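PDB 1ZCH: hypothetical oxidoreductase ycnD from Bacillus subtilis, which uses NADH or NADPH to reduce flavin mononucleotide, and also reduces nitroaromatic compounds, quinones, chromates and azo dyes. Local coordinates for residues 15-21 with 69-74; 59-63 with 144-149; 130-136 with 159-165. One frame throughout, in Å; residues are numbered along the deposited sequence.

Contact 1: residues 15-21 with 69-74. With FMN (flavin mononucleotide), chain D.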
loop_
_atom_site.group_PDB
_atom_site.type_symbol
_atom_site.label_atom_id
_atom_site.label_comp_id
_atom_site.label_asym_id
_atom_site.label_seq_id
_atom_site.Cartn_x
_atom_site.Cartn_y
_atom_site.Cartn_z
ATOM N N ARG A 15 13.161 10.072 -13.022
ATOM C CA ARG A 15 13.698 8.996 -13.858
ATOM C C ARG A 15 15.053 9.341 -14.475
ATOM O O ARG A 15 15.532 8.652 -15.380
ATOM C CB ARG A 15 12.704 8.630 -14.962
ATOM C CG ARG A 15 11.395 8.061 -14.438
ATOM C CD ARG A 15 10.509 7.556 -15.567
ATOM N NE ARG A 15 9.248 7.019 -15.058
ATOM C CZ ARG A 15 8.206 7.761 -14.693
ATOM N NH1 ARG A 15 8.260 9.084 -14.786
ATOM N NH2 ARG A 15 7.111 7.175 -14.226
ATOM N N SER A 16 15.656 10.419 -13.986
ATOM C CA SER A 16 16.971 10.860 -14.441
ATOM C C SER A 16 17.781 11.087 -13.171
ATOM O O SER A 16 17.459 11.976 -12.378
ATOM C CB SER A 16 16.866 12.163 -15.235
ATOM O OG SER A 16 18.152 12.605 -15.641
ATOM N N TYR A 17 18.825 10.283 -12.984
ATOM C CA TYR A 17 19.659 10.360 -11.788
ATOM C C TYR A 17 21.140 10.617 -12.052
ATOM O O TYR A 17 21.655 10.303 -13.124
ATOM C CB TYR A 17 19.536 9.051 -11.004
ATOM C CG TYR A 17 18.146 8.777 -10.478
ATOM C CD1 TYR A 17 17.743 9.270 -9.237
ATOM C CD2 TYR A 17 17.227 8.040 -11.228
ATOM C CE1 TYR A 17 16.460 9.037 -8.752
ATOM C CE2 TYR A 17 15.938 7.801 -10.751
ATOM C CZ TYR A 17 15.564 8.303 -9.511
ATOM O OH TYR A 17 14.301 8.057 -9.021
ATOM N N THR A 18 21.815 11.188 -11.057
ATOM C CA THR A 18 23.247 11.444 -11.150
ATOM C C THR A 18 23.909 10.172 -10.626
ATOM O O THR A 18 23.221 9.213 -10.265
ATOM C CB THR A 18 23.686 12.625 -10.260
ATOM O OG1 THR A 18 23.577 12.252 -8.880
ATOM C CG2 THR A 18 22.813 13.846 -10.520
ATOM N N ASP A 19 25.236 10.166 -10.572
ATOM C CA ASP A 19 25.968 8.999 -10.098
ATOM C C ASP A 19 26.317 9.125 -8.618
ATOM O O ASP A 19 27.025 8.282 -8.067
ATOM C CB ASP A 19 27.247 8.824 -10.919
ATOM C CG ASP A 19 28.225 9.966 -10.722
ATOM O OD1 ASP A 19 27.794 11.137 -10.770
ATOM O OD2 ASP A 19 29.428 9.694 -10.524
ATOM N N GLU A 20 25.813 10.176 -7.979
ATOM C CA GLU A 20 26.077 10.420 -6.563
ATOM C C GLU A 20 25.523 9.268 -5.731
ATOM O O GLU A 20 24.383 8.847 -5.920
ATOM C CB GLU A 20 25.415 11.731 -6.119
ATOM C CG GLU A 20 25.988 12.329 -4.835
ATOM C CD GLU A 20 25.153 13.481 -4.295
ATOM O OE1 GLU A 20 24.584 14.241 -5.105
ATOM O OE2 GLU A 20 25.075 13.635 -3.057
ATOM N N PRO A 21 26.325 8.744 -4.792
ATOM C CA PRO A 21 25.856 7.635 -3.960
ATOM C C PRO A 21 24.817 8.069 -2.933
ATOM O O PRO A 21 24.715 9.246 -2.595
ATOM C CB PRO A 21 27.139 7.142 -3.301
ATOM C CG PRO A 21 27.910 8.412 -3.120
ATOM C CD PRO A 21 27.714 9.102 -4.454
ATOM N N TRP A 69 16.634 4.025 -15.756
ATOM C CA TRP A 69 16.785 4.681 -14.463
ATOM C C TRP A 69 17.136 3.705 -13.341
ATOM O O TRP A 69 17.718 4.101 -12.334
ATOM C CB TRP A 69 15.526 5.489 -14.120
ATOM C CG TRP A 69 14.238 4.878 -14.580
ATOM C CD1 TRP A 69 13.427 4.031 -13.877
ATOM C CD2 TRP A 69 13.604 5.081 -15.848
ATOM N NE1 TRP A 69 12.323 3.698 -14.630
ATOM C CE2 TRP A 69 12.408 4.328 -15.844
ATOM C CE3 TRP A 69 13.931 5.828 -16.991
ATOM C CZ2 TRP A 69 11.534 4.302 -16.937
ATOM C CZ3 TRP A 69 13.062 5.802 -18.077
ATOM C CH2 TRP A 69 11.878 5.042 -18.041
ATOM N N ILE A 70 16.792 2.432 -13.517
ATOM C CA ILE A 70 17.110 1.414 -12.519
ATOM C C ILE A 70 18.625 1.198 -12.532
ATOM O O ILE A 70 19.267 1.137 -11.479
ATOM C CB ILE A 70 16.403 0.071 -12.835
ATOM C CG1 ILE A 70 14.888 0.236 -12.691
ATOM C CG2 ILE A 70 16.912 -1.028 -11.901
ATOM C CD1 ILE A 70 14.091 -1.009 -13.048
ATOM N N ASP A 71 19.188 1.093 -13.732
ATOM C CA ASP A 71 20.625 0.895 -13.907
ATOM C C ASP A 71 21.387 2.141 -13.455
ATOM O O ASP A 71 22.441 2.057 -12.817
ATOM C CB ASP A 71 20.941 0.597 -15.372
ATOM C CG ASP A 71 22.409 0.317 -15.602
ATOM O OD1 ASP A 71 22.911 -0.703 -15.082
ATOM O OD2 ASP A 71 23.062 1.121 -16.299
ATOM N N GLN A 72 20.842 3.299 -13.807
ATOM C CA GLN A 72 21.447 4.587 -13.496
ATOM C C GLN A 72 21.497 4.949 -12.011
ATOM O O GLN A 72 22.527 5.420 -11.520
ATOM C CB GLN A 72 20.707 5.678 -14.277
ATOM C CG GLN A 72 21.326 7.060 -14.208
ATOM C CD GLN A 72 20.550 8.072 -15.034
ATOM O OE1 GLN A 72 19.378 8.346 -14.760
ATOM N NE2 GLN A 72 21.196 8.628 -16.055
ATOM N N ALA A 73 20.398 4.740 -11.291
ATOM C CA ALA A 73 20.354 5.070 -9.866
ATOM C C ALA A 73 21.205 4.099 -9.057
ATOM O O ALA A 73 21.311 2.926 -9.404
ATOM C CB ALA A 73 18.916 5.047 -9.360
ATOM N N PRO A 74 21.810 4.576 -7.956
ATOM C CA PRO A 74 22.661 3.748 -7.096
ATOM C C PRO A 74 21.928 2.749 -6.201
ATOM O O PRO A 74 22.525 1.784 -5.717
ATOM C CB PRO A 74 23.425 4.785 -6.280
ATOM C CG PRO A 74 22.409 5.863 -6.103
ATOM C CD PRO A 74 21.801 5.974 -7.489
HETATM N N1 FMN D . 7.163 4.196 -13.425
HETATM C C2 FMN D . 8.035 3.652 -14.295
HETATM O O2 FMN D . 8.742 4.323 -14.999
HETATM N N3 FMN D . 8.178 2.227 -14.431
HETATM C C4 FMN D . 7.424 1.335 -13.660
HETATM O O4 FMN D . 7.576 0.136 -13.812
HETATM C C4A FMN D . 6.481 1.915 -12.697
HETATM N N5 FMN D . 5.704 1.096 -11.918
HETATM C C5A FMN D . 4.964 1.673 -10.902
HETATM C C6 FMN D . 4.314 0.791 -9.972
HETATM C C7 FMN D . 3.592 1.282 -8.888
HETATM C C7M FMN D . 2.980 0.312 -7.898
HETATM C C8 FMN D . 3.447 2.738 -8.696
HETATM C C8M FMN D . 2.716 3.324 -7.515
HETATM C C9 FMN D . 4.051 3.631 -9.625
HETATM C C9A FMN D . 4.821 3.117 -10.722
HETATM N N10 FMN D . 5.563 3.963 -11.672
HETATM C C10 FMN D . 6.395 3.401 -12.608
HETATM C "C1'" FMN D . 5.434 5.454 -11.573
HETATM C "C2'" FMN D . 4.083 5.982 -12.166
HETATM O "O2'" FMN D . 4.196 6.001 -13.595
HETATM C "C3'" FMN D . 3.847 7.389 -11.594
HETATM O "O3'" FMN D . 3.702 7.276 -10.164
HETATM C "C4'" FMN D . 2.562 8.029 -12.172
HETATM O "O4'" FMN D . 2.676 8.241 -13.583
HETATM C "C5'" FMN D . 2.314 9.337 -11.434
HETATM O "O5'" FMN D . 3.430 10.372 -11.802
HETATM P P FMN D . 4.262 10.933 -10.639
HETATM O O1P FMN D . 3.472 11.895 -9.890
HETATM O O2P FMN D . 5.425 11.597 -11.195
HETATM O O3P FMN D . 4.689 9.862 -9.745
HETATM O O HOH W 1 17.903 7.132 -16.584
HETATM O O HOH W 2 19.061 10.593 -17.959
#
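Arg15 lies alongside Trp69, both side chains running the same way toward the flavin. Its CB approaches the indole first, 3.7 Å from Trp69 CE3, and CG continues over the ring fusion at Trp69 CD2 and CE2. The methylene that follows makes a CH-pi contact: Arg15 CD sits 3.6 Å from the centroid of the six-membered ring of Trp69 and only 9° off its normal. An extended chain from CG to NE then carries the guanidinium past the indole, turned 78° from the ring plane; its CZ is too far from the ring for more than a weak cation-pi attraction. The nitrogens instead serve the cofactor. Arg15 NE gives a nearly straight bond to FMN O2 (2.7 Å), and Arg15 NH2 reaches FMN N1, which lies in the guanidinium plane, at 3.1 Å. Without the indole, as with an alanine at Trp69, the methylenes of Arg15 would probably lose the face they rest on and the guanidinium be freer to swing from the flavin.

Further along, Gln72 bonds to the backbone of the 15-21 loop. With CG anti to its own N (chi1 -172°) and the chain extended beyond, its OE1 accepts from Tyr17 N at 2.7 Å; the N-H points straight at the oxygen but comes from above the amide plane. A water donates to both Gln72 OE1 and Arg15 O. Ala73 CB lies over one face of the Tyr17 ring in a second CH-pi contact, 4.1 Å from its centroid, and Pro74 CG meets Glu20 O.

Arg15 and Trp69 both belong to the FMN pocket. Two donors directed at N1 and O2 would probably stabilise negative charge gathering on that side of the isoalloxazine when the flavin is reduced.

Contact 2: residues 59-63 with 144-149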
loop_
_atom_site.group_PDB
_atom_site.type_symbol
_atom_site.label_atom_id
_atom_site.label_comp_id
_atom_site.label_asym_id
_atom_site.label_seq_id
_atom_site.Cartn_x
_atom_site.Cartn_y
_atom_site.Cartn_z
ATOM N N LYS A 59 20.742 -6.645 -13.895
ATOM C CA LYS A 59 19.911 -7.793 -14.240
ATOM C C LYS A 59 18.452 -7.497 -13.898
ATOM O O LYS A 59 17.546 -7.847 -14.650
ATOM C CB LYS A 59 20.371 -9.033 -13.470
ATOM C CG LYS A 59 21.795 -9.474 -13.771
ATOM C CD LYS A 59 22.180 -10.675 -12.923
ATOM C CE LYS A 59 23.602 -11.120 -13.206
ATOM N NZ LYS A 59 23.780 -11.511 -14.630
ATOM N N ILE A 60 18.233 -6.859 -12.753
ATOM C CA ILE A 60 16.880 -6.511 -12.332
ATOM C C ILE A 60 16.251 -5.587 -13.368
ATOM O O ILE A 60 15.089 -5.756 -13.747
ATOM C CB ILE A 60 16.888 -5.800 -10.956
ATOM C CG1 ILE A 60 17.312 -6.787 -9.865
ATOM C CG2 ILE A 60 15.508 -5.225 -10.658
ATOM C CD1 ILE A 60 17.386 -6.183 -8.467
ATOM N N SER A 61 17.027 -4.609 -13.822
ATOM C CA SER A 61 16.553 -3.656 -14.818
ATOM C C SER A 61 16.080 -4.367 -16.084
ATOM O O SER A 61 15.049 -4.013 -16.662
ATOM C CB SER A 61 17.669 -2.674 -15.169
ATOM O OG SER A 61 17.244 -1.771 -16.172
ATOM N N GLU A 62 16.841 -5.371 -16.512
ATOM C CA GLU A 62 16.504 -6.126 -17.712
ATOM C C GLU A 62 15.218 -6.920 -17.517
ATOM O O GLU A 62 14.383 -7.002 -18.418
ATOM C CB GLU A 62 17.656 -7.069 -18.077
ATOM C CG GLU A 62 19.006 -6.367 -18.161
ATOM C CD GLU A 62 20.113 -7.263 -18.683
ATOM O OE1 GLU A 62 20.270 -8.392 -18.165
ATOM O OE2 GLU A 62 20.833 -6.829 -19.611
ATOM N N LEU A 63 15.059 -7.502 -16.335
ATOM C CA LEU A 63 13.869 -8.283 -16.024
ATOM C C LEU A 63 12.642 -7.375 -15.907
ATOM O O LEU A 63 11.507 -7.826 -16.079
ATOM C CB LEU A 63 14.075 -9.050 -14.716
ATOM C CG LEU A 63 15.141 -10.155 -14.729
ATOM C CD1 LEU A 63 15.311 -10.736 -13.333
ATOM C CD2 LEU A 63 14.730 -11.243 -15.707
ATOM N N GLU A 144 12.223 -15.352 -12.505
ATOM C CA GLU A 144 13.642 -15.028 -12.638
ATOM C C GLU A 144 14.105 -14.169 -11.465
ATOM O O GLU A 144 15.192 -14.372 -10.919
ATOM C CB GLU A 144 13.910 -14.252 -13.934
ATOM C CG GLU A 144 13.694 -15.017 -15.235
ATOM C CD GLU A 144 12.243 -15.379 -15.487
ATOM O OE1 GLU A 144 11.344 -14.658 -14.996
ATOM O OE2 GLU A 144 12.001 -16.382 -16.195
ATOM N N LEU A 145 13.279 -13.195 -11.095
ATOM C CA LEU A 145 13.605 -12.288 -10.002
ATOM C C LEU A 145 13.633 -13.044 -8.679
ATOM O O LEU A 145 14.503 -12.816 -7.840
ATOM C CB LEU A 145 12.579 -11.151 -9.940
ATOM C CG LEU A 145 12.854 -10.017 -8.946
ATOM C CD1 LEU A 145 14.172 -9.326 -9.290
ATOM C CD2 LEU A 145 11.706 -9.017 -8.991
ATOM N N ILE A 146 12.673 -13.945 -8.505
ATOM C CA ILE A 146 12.576 -14.758 -7.296
ATOM C C ILE A 146 13.851 -15.584 -7.125
ATOM O O ILE A 146 14.401 -15.681 -6.027
ATOM C CB ILE A 146 11.350 -15.696 -7.375
ATOM C CG1 ILE A 146 10.073 -14.896 -7.096
ATOM C CG2 ILE A 146 11.501 -16.859 -6.408
ATOM C CD1 ILE A 146 8.795 -15.625 -7.445
ATOM N N GLU A 147 14.324 -16.165 -8.223
ATOM C CA GLU A 147 15.534 -16.980 -8.200
ATOM C C GLU A 147 16.778 -16.133 -7.966
ATOM O O GLU A 147 17.659 -16.507 -7.191
ATOM C CB GLU A 147 15.674 -17.750 -9.514
ATOM C CG GLU A 147 14.531 -18.713 -9.753
ATOM C CD GLU A 147 14.401 -19.729 -8.634
ATOM O OE1 GLU A 147 13.265 -20.157 -8.340
ATOM O OE2 GLU A 147 15.440 -20.103 -8.051
ATOM N N LEU A 148 16.843 -14.988 -8.638
ATOM C CA LEU A 148 17.986 -14.094 -8.518
ATOM C C LEU A 148 18.208 -13.592 -7.096
ATOM O O LEU A 148 19.338 -13.554 -6.608
ATOM C CB LEU A 148 17.812 -12.892 -9.453
ATOM C CG LEU A 148 18.921 -11.836 -9.434
ATOM C CD1 LEU A 148 20.224 -12.437 -9.955
ATOM C CD2 LEU A 148 18.507 -10.649 -10.291
ATOM N N LEU A 149 17.126 -13.213 -6.428
ATOM C CA LEU A 149 17.217 -12.676 -5.077
ATOM C C LEU A 149 16.958 -13.698 -3.974
ATOM O O LEU A 149 16.893 -13.346 -2.794
ATOM C CB LEU A 149 16.262 -11.490 -4.941
ATOM C CG LEU A 149 16.525 -10.385 -5.973
ATOM C CD1 LEU A 149 15.585 -9.207 -5.736
ATOM C CD2 LEU A 149 17.980 -9.936 -5.875
#
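Ile60 and Leu63 meet Leu145 and Leu148 in an antiparallel helix-helix packing within the alpha+beta nitroreductase fold. The axes of segments 59-63 and 144-148 run at 165° to each other and come no closer than 10.7 Å. At that separation the backbones stay apart, and the interface is made almost wholly by side-chain carbons.

Branched apolar side chains supply the inner part. Ile60 CG1 lies 4.1 Å from Leu145 CD1 and equally far from Leu148 CD2, so one methylene bridges two leucines a helical turn apart. Leu148 owes this reach to a CG placed anti to its backbone N (chi1 179°), which sends the isobutyl group across to the opposing helix at about a right angle to Ile60. Leu63 CD1 adds a looser approach to Leu148 CD2, at 4.4 Å, and also packs against the backbone at Leu145 N. Below this layer, Ile60 continues onto Phe76, while Leu145 and Leu149 continue onto Leu78. The two helices thus pack on part of strand 75-82, at Phe76 and Leu78.

A second class of contact uses the aliphatic parts of charged residues. Leu148 CD2 comes within 4.0 Å of Lys59 CB, and in the lysine conformer given Leu148 CD1 is equally close to Lys59 CD, the two side chains crossing at about a right angle. Glu144 likewise contributes carbons, with its chain bending at chi2.

Polar fastening comes from beyond the two segments: Leu63 O accepts from Asn141 ND2, and Leu149 bonds through its backbone to the second subunit, placing one end of this packing at the dimer interface. At the other end both methyls of Leu63 face the first methylene of the glutamate, Glu144 CB lying 3.6 Å from Leu63 CD2 and 3.8 Å from Leu63 CD1.

Contact 3: residues 130-136 with 159-165. With FMN (flavin mononucleotide), chain D.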
loop_
_atom_site.group_PDB
_atom_site.type_symbol
_atom_site.label_atom_id
_atom_site.label_comp_id
_atom_site.label_asym_id
_atom_site.label_seq_id
_atom_site.Cartn_x
_atom_site.Cartn_y
_atom_site.Cartn_z
ATOM N N LEU A 130 16.034 13.161 -2.021
ATOM C CA LEU A 130 16.258 12.094 -2.989
ATOM C C LEU A 130 15.094 11.955 -3.960
ATOM O O LEU A 130 13.960 12.318 -3.649
ATOM C CB LEU A 130 16.471 10.761 -2.262
ATOM C CG LEU A 130 17.688 10.700 -1.334
ATOM C CD1 LEU A 130 17.576 9.496 -0.424
ATOM C CD2 LEU A 130 18.966 10.649 -2.168
ATOM N N GLY A 131 15.389 11.430 -5.143
ATOM C CA GLY A 131 14.351 11.220 -6.134
ATOM C C GLY A 131 13.998 9.749 -6.104
ATOM O O GLY A 131 14.830 8.924 -5.718
ATOM N N THR A 132 12.767 9.413 -6.480
ATOM C CA THR A 132 12.341 8.019 -6.497
ATOM C C THR A 132 11.342 7.757 -7.619
ATOM O O THR A 132 10.769 8.687 -8.198
ATOM C CB THR A 132 11.625 7.595 -5.177
ATOM O OG1 THR A 132 10.293 8.129 -5.163
ATOM C CG2 THR A 132 12.380 8.104 -3.945
ATOM N N VAL A 133 11.156 6.477 -7.925
ATOM C CA VAL A 133 10.165 6.045 -8.906
ATOM C C VAL A 133 9.898 4.566 -8.644
ATOM O O VAL A 133 10.823 3.751 -8.615
ATOM C CB VAL A 133 10.610 6.261 -10.381
ATOM C CG1 VAL A 133 11.793 5.367 -10.744
ATOM C CG2 VAL A 133 9.423 5.984 -11.307
ATOM N N PRO A 134 8.629 4.208 -8.396
ATOM C CA PRO A 134 8.333 2.795 -8.141
ATOM C C PRO A 134 8.463 2.012 -9.442
ATOM O O PRO A 134 8.421 2.599 -10.523
ATOM C CB PRO A 134 6.889 2.819 -7.633
ATOM C CG PRO A 134 6.716 4.223 -7.099
ATOM C CD PRO A 134 7.450 5.048 -8.131
ATOM N N ILE A 135 8.627 0.697 -9.332
ATOM C CA ILE A 135 8.761 -0.157 -10.507
ATOM C C ILE A 135 7.837 -1.367 -10.383
ATOM O O ILE A 135 8.197 -2.380 -9.788
ATOM C CB ILE A 135 10.217 -0.662 -10.682
ATOM C CG1 ILE A 135 11.179 0.525 -10.847
ATOM C CG2 ILE A 135 10.299 -1.594 -11.887
ATOM C CD1 ILE A 135 10.981 1.326 -12.126
ATOM N N GLY A 136 6.640 -1.256 -10.948
ATOM C CA GLY A 136 5.697 -2.358 -10.880
ATOM C C GLY A 136 6.056 -3.470 -11.845
ATOM O O GLY A 136 5.554 -4.590 -11.728
ATOM N N SER A 159 6.640 -4.550 -5.873
ATOM C CA SER A 159 7.119 -3.348 -6.542
ATOM C C SER A 159 8.517 -2.947 -6.115
ATOM O O SER A 159 8.904 -3.116 -4.961
ATOM C CB SER A 159 6.167 -2.178 -6.272
ATOM O OG SER A 159 6.599 -0.990 -6.927
ATOM N N GLY A 160 9.277 -2.421 -7.065
ATOM C CA GLY A 160 10.604 -1.955 -6.740
ATOM C C GLY A 160 10.476 -0.469 -6.482
ATOM O O GLY A 160 9.408 0.120 -6.686
ATOM N N LEU A 161 11.548 0.138 -5.998
ATOM C CA LEU A 161 11.561 1.570 -5.766
ATOM C C LEU A 161 12.979 2.025 -6.056
ATOM O O LEU A 161 13.922 1.618 -5.379
ATOM C CB LEU A 161 11.194 1.923 -4.320
ATOM C CG LEU A 161 11.147 3.438 -4.050
ATOM C CD1 LEU A 161 10.023 4.084 -4.879
ATOM C CD2 LEU A 161 10.930 3.699 -2.565
ATOM N N VAL A 162 13.119 2.840 -7.091
ATOM C CA VAL A 162 14.414 3.375 -7.469
ATOM C C VAL A 162 14.683 4.574 -6.563
ATOM O O VAL A 162 13.783 5.368 -6.298
ATOM C CB VAL A 162 14.405 3.829 -8.949
ATOM C CG1 VAL A 162 15.700 4.551 -9.289
ATOM C CG2 VAL A 162 14.221 2.620 -9.859
ATOM N N ILE A 163 15.913 4.688 -6.071
ATOM C CA ILE A 163 16.284 5.804 -5.209
ATOM C C ILE A 163 17.661 6.337 -5.603
ATOM O O ILE A 163 18.588 5.566 -5.869
ATOM C CB ILE A 163 16.317 5.391 -3.715
ATOM C CG1 ILE A 163 14.939 4.877 -3.286
ATOM C CG2 ILE A 163 16.715 6.589 -2.851
ATOM C CD1 ILE A 163 14.866 4.455 -1.827
ATOM N N GLY A 164 17.782 7.660 -5.651
ATOM C CA GLY A 164 19.049 8.273 -6.008
ATOM C C GLY A 164 18.943 9.785 -6.018
ATOM O O GLY A 164 17.890 10.342 -5.718
ATOM N N HIS A 165 20.039 10.455 -6.358
ATOM C CA HIS A 165 20.046 11.910 -6.420
ATOM C C HIS A 165 19.556 12.334 -7.806
ATOM O O HIS A 165 20.068 11.879 -8.827
ATOM C CB HIS A 165 21.461 12.426 -6.129
ATOM C CG HIS A 165 21.905 12.160 -4.722
ATOM N ND1 HIS A 165 21.490 12.929 -3.656
ATOM C CD2 HIS A 165 22.664 11.170 -4.196
ATOM C CE1 HIS A 165 21.972 12.423 -2.534
ATOM N NE2 HIS A 165 22.688 11.355 -2.834
HETATM N N1 FMN D . 7.163 4.196 -13.425
HETATM C C2 FMN D . 8.035 3.652 -14.295
HETATM O O2 FMN D . 8.742 4.323 -14.999
HETATM N N3 FMN D . 8.178 2.227 -14.431
HETATM C C4 FMN D . 7.424 1.335 -13.660
HETATM O O4 FMN D . 7.576 0.136 -13.812
HETATM C C4A FMN D . 6.481 1.915 -12.697
HETATM N N5 FMN D . 5.704 1.096 -11.918
HETATM C C5A FMN D . 4.964 1.673 -10.902
HETATM C C6 FMN D . 4.314 0.791 -9.972
HETATM C C7 FMN D . 3.592 1.282 -8.888
HETATM C C7M FMN D . 2.980 0.312 -7.898
HETATM C C8 FMN D . 3.447 2.738 -8.696
HETATM C C8M FMN D . 2.716 3.324 -7.515
HETATM C C9 FMN D . 4.051 3.631 -9.625
HETATM C C9A FMN D . 4.821 3.117 -10.722
HETATM N N10 FMN D . 5.563 3.963 -11.672
HETATM C C10 FMN D . 6.395 3.401 -12.608
HETATM C "C1'" FMN D . 5.434 5.454 -11.573
HETATM C "C2'" FMN D . 4.083 5.982 -12.166
HETATM O "O2'" FMN D . 4.196 6.001 -13.595
HETATM C "C3'" FMN D . 3.847 7.389 -11.594
HETATM O "O3'" FMN D . 3.702 7.276 -10.164
HETATM C "C4'" FMN D . 2.562 8.029 -12.172
HETATM O "O4'" FMN D . 2.676 8.241 -13.583
HETATM C "C5'" FMN D . 2.314 9.337 -11.434
HETATM O "O5'" FMN D . 3.430 10.372 -11.802
HETATM P P FMN D . 4.262 10.933 -10.639
HETATM O O1P FMN D . 3.472 11.895 -9.890
HETATM O O2P FMN D . 5.425 11.597 -11.195
HETATM O O3P FMN D . 4.689 9.862 -9.745
#
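Val133 and Val162 bring their branches together through different first torsions. Val133 holds CG1 between its backbone N and carbonyl carbon (chi1 67°), which sets that methyl 3.5 Å from Val162 CB; its CG2, anti to the backbone N, is thereby left to approach FMN N1. Val162 has CG2 anti to its carbonyl carbon, beside the backbone N, and that methyl meets Ile135 CG1. The motif beneath is an antiparallel beta ladder between strands 131-135 and 159-164, whose axes run at 160° to each other in the central sheet of the nitroreductase fold.

Six backbone hydrogen bonds, two at each hydrogen-bonded pair, establish the register: Gly131 with Gly164, Val133 with Val162, and Ile135 with Gly160. The Val133 pair is uneven. Val162 N gives Val133 O a straight bond of 2.9 Å, whereas that from Val133 N to Val162 O is longer, 3.3 Å, and more bent. Gly160 O is gripped twice, by Ile135 N from above its carbonyl plane and by Ser159 OG on an in-plane lone pair.

The two sheet faces have different surroundings. Thr132, Pro134, Leu161 and Ile163 share one; there, helix 104-127 packs on Thr132 and Leu161, and Glu126 of that helix bonds the threonine hydroxyl. Val133, Ile135 and Val162 lie on the other, where helix 68-72 packs. Beyond the glycine pair, Leu130 CD2 rests over one face of the His165 ring, 3.7 Å from its centroid.

Strand 131-135 also lines the flavin. Pro134 CB lies over the face of the dimethylbenzene ring, 3.6 Å from FMN C9, and Ile135 CD1 approaches FMN N3 over the same face of the flavin. Where the strand gives way to Gly136, the backbone offers Gly136 N to FMN N5, the redox-active nitrogen, at 2.7 Å and 166°.

In the fold
The three contacts are built in or against one four-stranded antiparallel sheet, ordered 46-51, 75-82, 155-164, 131-135. Contact 3 joins its last two strands; contact 1 lies about 10 Å from it, centre to centre, and touches it directly, Thr18 N probably bonding His165 O at 2.9 Å. Contact 2 is more remote, its centre about 18 Å from contact 1 and 16 Å from contact 3, yet packing between Ile70 and Ser61 links it to contact 1. Along the chain contact 1 closes before contact 3 opens, while contact 2 crosses both. Contacts 1 and 3 thus share the FMN site, and contact 2 connects the same sheet to the dimer interface.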